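PDB 4D05: Atp-dependent DNA ligase from Psychromonas sp., which probably seals nicks in double-stranded DNA at the expense of ATP, passing through the enzyme-adenylate intermediate captured in this structure. Local coordinates for residues Phe57-Ile68 against Gln92-Lys102. Residues are numbered along the deposited sequence; the frame is centred on the assembly and turned at random.
Sequences FPTTAMDGELWI and QIKFMIFDLPK. With AMP (adenosine monophosphate), chain H; SO4 (sulfate ion), chain G.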
# COMPACT_ATOMS: atom_id res chain seq x y z
N PHE A 57 18.75 -13.88 -13.20
CA PHE A 57 17.39 -14.22 -12.79
C PHE A 57 16.95 -15.54 -13.42
O PHE A 57 17.28 -15.83 -14.58
CB PHE A 57 16.38 -13.13 -13.20
CG PHE A 57 16.46 -11.84 -12.41
CD1 PHE A 57 17.49 -11.58 -11.50
CD2 PHE A 57 15.48 -10.90 -12.59
CE1 PHE A 57 17.53 -10.36 -10.81
CE2 PHE A 57 15.49 -9.69 -11.93
CZ PHE A 57 16.52 -9.41 -11.02
N PRO A 58 16.19 -16.33 -12.68
CA PRO A 58 15.58 -17.55 -13.23
C PRO A 58 14.45 -17.19 -14.20
O PRO A 58 14.02 -16.04 -14.21
CB PRO A 58 15.02 -18.24 -11.99
CG PRO A 58 14.68 -17.12 -11.08
CD PRO A 58 15.77 -16.09 -11.29
N THR A 59 14.01 -18.13 -15.02
CA THR A 59 12.99 -17.83 -16.01
C THR A 59 11.58 -17.98 -15.43
O THR A 59 10.59 -17.67 -16.09
CB THR A 59 13.19 -18.60 -17.32
OG1 THR A 59 13.40 -19.97 -17.04
CG2 THR A 59 14.42 -18.07 -18.07
N THR A 60 11.49 -18.44 -14.18
CA THR A 60 10.20 -18.49 -13.48
C THR A 60 9.64 -17.08 -13.41
O THR A 60 10.37 -16.15 -13.07
CB THR A 60 10.41 -19.01 -12.07
OG1 THR A 60 11.02 -20.31 -12.12
CG2 THR A 60 9.11 -19.09 -11.32
N ALA A 61 8.38 -16.88 -13.78
CA ALA A 61 7.78 -15.56 -13.64
C ALA A 61 7.69 -15.15 -12.18
O ALA A 61 7.40 -15.97 -11.31
CB ALA A 61 6.42 -15.53 -14.27
N MSE A 62 7.96 -13.88 -11.92
CA MSE A 62 7.98 -13.35 -10.57
C MSE A 62 7.31 -11.98 -10.46
O MSE A 62 7.42 -11.16 -11.36
CB MSE A 62 9.45 -13.22 -10.05
CG MSE A 62 10.24 -14.58 -10.07
SE MSE A 62 12.04 -14.38 -9.38
CE MSE A 62 12.81 -13.56 -10.97
N ASP A 63 6.62 -11.74 -9.35
CA ASP A 63 6.03 -10.45 -9.01
C ASP A 63 6.79 -9.85 -7.86
O ASP A 63 7.02 -10.52 -6.89
CB ASP A 63 4.60 -10.67 -8.55
CG ASP A 63 3.60 -10.10 -9.47
OD1 ASP A 63 3.52 -10.55 -10.62
OD2 ASP A 63 2.86 -9.21 -9.02
N GLY A 64 7.20 -8.58 -7.96
CA GLY A 64 7.95 -7.95 -6.89
C GLY A 64 7.91 -6.44 -6.95
O GLY A 64 7.20 -5.84 -7.78
N GLU A 65 8.66 -5.85 -6.04
CA GLU A 65 8.77 -4.39 -5.97
C GLU A 65 10.23 -4.01 -6.26
O GLU A 65 11.13 -4.55 -5.60
CB GLU A 65 8.46 -3.90 -4.55
CG GLU A 65 7.02 -3.83 -4.19
CD GLU A 65 6.20 -2.76 -4.90
OE1 GLU A 65 6.58 -1.55 -4.98
OE2 GLU A 65 5.06 -3.10 -5.24
N LEU A 66 10.46 -3.11 -7.20
CA LEU A 66 11.78 -2.50 -7.34
C LEU A 66 11.87 -1.51 -6.17
O LEU A 66 11.02 -0.62 -6.02
CB LEU A 66 11.92 -1.79 -8.68
CG LEU A 66 11.76 -2.70 -9.90
CD1 LEU A 66 11.70 -1.90 -11.18
CD2 LEU A 66 12.90 -3.71 -9.98
N TRP A 67 12.91 -1.66 -5.35
CA TRP A 67 12.98 -0.92 -4.10
C TRP A 67 14.41 -0.83 -3.63
O TRP A 67 15.23 -1.74 -3.84
CB TRP A 67 12.14 -1.69 -3.09
CG TRP A 67 11.98 -1.16 -1.69
CD1 TRP A 67 11.06 -0.23 -1.24
CD2 TRP A 67 12.67 -1.63 -0.52
NE1 TRP A 67 11.16 -0.11 0.15
CE2 TRP A 67 12.12 -0.97 0.60
CE3 TRP A 67 13.67 -2.57 -0.31
CZ2 TRP A 67 12.58 -1.20 1.90
CZ3 TRP A 67 14.12 -2.80 0.98
CH2 TRP A 67 13.56 -2.13 2.06
N ILE A 68 14.73 0.30 -3.02
CA ILE A 68 16.07 0.54 -2.50
C ILE A 68 16.11 0.42 -0.99
O ILE A 68 16.92 -0.34 -0.44
CB ILE A 68 16.58 1.91 -2.92
CG1 ILE A 68 16.74 1.95 -4.45
CG2 ILE A 68 17.92 2.25 -2.26
CD1 ILE A 68 16.97 3.32 -5.03
N GLN A 92 21.81 0.02 -7.09
CA GLN A 92 21.29 0.13 -5.73
C GLN A 92 19.89 -0.45 -5.56
O GLN A 92 19.38 -0.54 -4.44
CB GLN A 92 21.29 1.56 -5.28
CG GLN A 92 20.36 2.43 -6.02
CD GLN A 92 20.77 3.89 -5.86
OE1 GLN A 92 20.83 4.44 -4.73
NE2 GLN A 92 21.09 4.54 -7.00
N ILE A 93 19.25 -0.80 -6.68
CA ILE A 93 17.91 -1.38 -6.66
C ILE A 93 17.93 -2.89 -6.36
O ILE A 93 18.84 -3.60 -6.77
CB ILE A 93 17.19 -1.10 -8.01
CG1 ILE A 93 17.08 0.41 -8.22
CG2 ILE A 93 15.82 -1.73 -8.04
CD1 ILE A 93 16.35 0.80 -9.47
N LYS A 94 16.94 -3.36 -5.62
CA LYS A 94 16.68 -4.77 -5.46
C LYS A 94 15.27 -5.03 -5.98
O LYS A 94 14.34 -4.24 -5.71
CB LYS A 94 16.75 -5.19 -3.98
CG LYS A 94 18.12 -4.98 -3.39
CD LYS A 94 18.12 -4.76 -1.90
CE LYS A 94 17.49 -3.41 -1.54
NZ LYS A 94 17.77 -3.11 -0.13
N PHE A 95 15.13 -6.12 -6.73
CA PHE A 95 13.83 -6.68 -7.08
C PHE A 95 13.41 -7.57 -5.93
O PHE A 95 13.98 -8.67 -5.72
CB PHE A 95 13.92 -7.45 -8.40
CG PHE A 95 12.59 -7.93 -8.96
CD1 PHE A 95 11.44 -7.16 -8.92
CD2 PHE A 95 12.51 -9.18 -9.56
CE1 PHE A 95 10.24 -7.63 -9.46
CE2 PHE A 95 11.33 -9.63 -10.11
CZ PHE A 95 10.18 -8.86 -10.04
N MSE A 96 12.49 -7.05 -5.13
CA MSE A 96 12.02 -7.69 -3.91
C MSE A 96 10.76 -8.46 -4.21
O MSE A 96 9.70 -7.87 -4.41
CB MSE A 96 11.69 -6.59 -2.85
CG MSE A 96 12.84 -5.64 -2.52
SE MSE A 96 14.34 -6.37 -1.57
CE MSE A 96 13.40 -6.89 0.06
N ILE A 97 10.88 -9.78 -4.27
CA ILE A 97 9.76 -10.57 -4.78
C ILE A 97 8.78 -10.98 -3.71
O ILE A 97 9.15 -11.26 -2.57
CB ILE A 97 10.26 -11.76 -5.61
CG1 ILE A 97 11.01 -12.78 -4.75
CG2 ILE A 97 11.12 -11.21 -6.76
CD1 ILE A 97 11.33 -14.10 -5.51
N PHE A 98 7.52 -11.06 -4.13
CA PHE A 98 6.45 -11.44 -3.25
C PHE A 98 5.48 -12.47 -3.87
O PHE A 98 4.60 -12.95 -3.16
CB PHE A 98 5.71 -10.19 -2.69
CG PHE A 98 5.15 -9.28 -3.74
CD1 PHE A 98 4.06 -9.64 -4.48
CD2 PHE A 98 5.69 -8.03 -3.97
CE1 PHE A 98 3.53 -8.79 -5.45
CE2 PHE A 98 5.14 -7.18 -4.94
CZ PHE A 98 4.05 -7.58 -5.65
N ASP A 99 5.61 -12.81 -5.15
CA ASP A 99 4.80 -13.89 -5.67
C ASP A 99 5.35 -14.45 -6.98
O ASP A 99 6.31 -13.92 -7.55
CB ASP A 99 3.33 -13.46 -5.80
CG ASP A 99 2.35 -14.58 -5.47
OD1 ASP A 99 2.74 -15.76 -5.55
OD2 ASP A 99 1.17 -14.29 -5.17
N LEU A 100 4.74 -15.55 -7.40
CA LEU A 100 5.07 -16.31 -8.62
C LEU A 100 3.77 -16.43 -9.43
O LEU A 100 2.95 -17.33 -9.21
CB LEU A 100 5.61 -17.72 -8.26
CG LEU A 100 6.86 -17.77 -7.41
CD1 LEU A 100 7.32 -19.19 -7.13
CD2 LEU A 100 8.01 -17.03 -8.06
N PRO A 101 3.51 -15.47 -10.31
CA PRO A 101 2.16 -15.34 -10.88
C PRO A 101 1.73 -16.43 -11.85
O PRO A 101 0.55 -16.44 -12.20
CB PRO A 101 2.19 -14.00 -11.62
CG PRO A 101 3.41 -13.36 -11.18
CD PRO A 101 4.38 -14.35 -10.68
N LYS A 102 2.65 -17.28 -12.31
CA LYS A 102 2.25 -18.36 -13.20
C LYS A 102 2.15 -19.69 -12.44
O LYS A 102 1.87 -20.75 -13.03
CB LYS A 102 3.23 -18.49 -14.36
CG LYS A 102 3.17 -17.32 -15.35
CD LYS A 102 1.79 -17.17 -15.98
CE LYS A 102 1.71 -16.04 -17.03
NZ LYS A 102 0.37 -16.02 -17.71
P AMP H . -0.20 0.39 -1.27
O1P AMP H . -1.65 0.71 -1.05
O2P AMP H . 0.79 1.32 -1.95
O5' AMP H . -0.15 -1.06 -1.91
C5' AMP H . 1.15 -1.59 -2.05
C4' AMP H . 1.23 -2.16 -3.43
O4' AMP H . 2.48 -2.76 -3.66
C3' AMP H . 0.17 -3.21 -3.54
O3' AMP H . -0.43 -2.97 -4.82
C2' AMP H . 0.92 -4.50 -3.50
O2' AMP H . 0.19 -5.24 -4.48
C1' AMP H . 2.43 -4.17 -3.75
N9 AMP H . 3.29 -4.62 -2.60
C8 AMP H . 4.23 -3.95 -1.88
N7 AMP H . 4.77 -4.70 -0.89
C5 AMP H . 4.18 -5.91 -1.02
C6 AMP H . 4.24 -7.17 -0.27
N6 AMP H . 5.08 -7.29 0.77
N1 AMP H . 3.47 -8.17 -0.72
C2 AMP H . 2.60 -8.04 -1.73
N3 AMP H . 2.47 -6.94 -2.45
C4 AMP H . 3.23 -5.86 -2.13
S SO4 G . 6.46 -20.66 -13.70
O1 SO4 G . 7.65 -21.52 -13.52
O2 SO4 G . 5.55 -21.41 -14.60
O3 SO4 G . 5.77 -20.47 -12.35
O4 SO4 G . 6.84 -19.35 -14.35
O HOH W 1 5.44 -17.83 -11.72
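A classic beta bulge in the adenylation domain, where antiparallel strands 62-67 and 94-99 pair, lies where Phe98 meets the adenine of AMP. Phe98 and Asp99 both face Asp63, and Asp63 O takes two hydrogen bonds: one from Phe98 N at 2.9 Å, nearly straight and in the carbonyl plane, and a longer one from Asp99 N at 3.2 Å. With CG between its backbone N and carbonyl carbon (chi1 56°), the Phe98 ring lies between the base and the neighbouring strand: AMP N3 sits over the centre of one face, with Phe98 CG 3.5 Å from AMP C2, and Asp63 O and Gly64 N lie over the opposite face. Gly64 CA lies 3.0 Å from Met96 O, and a side chain here would collide with that oxygen and with the Phe95 ring. A leucine in place of Phe98 would probably lose the flat surface under the adenine and leave the base freer to shift. At the ring edge lies Glu65 CG; the Glu65 chain bends at chi2 (-69°), leaving OE2 3.0 Å from AMP O4', a close approach and no hydrogen bond. In the conformer given here, Asp63 OD2 forms a salt bridge with Arg31, another AMP-pocket residue. On the other side of the sheet, Phe95 CE1 packs 3.5 Å from Gly64 CA, while the selenium of Met62, a selenomethionine, meets Ile97 CD1 at 3.9 Å. Farther along, Lys94 NZ donates a hydrogen bond to Ile68 O, 2.9 Å away. The Asp-Gly-Glu stretch and the aromatic ring stacked on adenine match motifs III and IIIa of the nucleotidyltransferase fold shared by ATP-dependent DNA ligases.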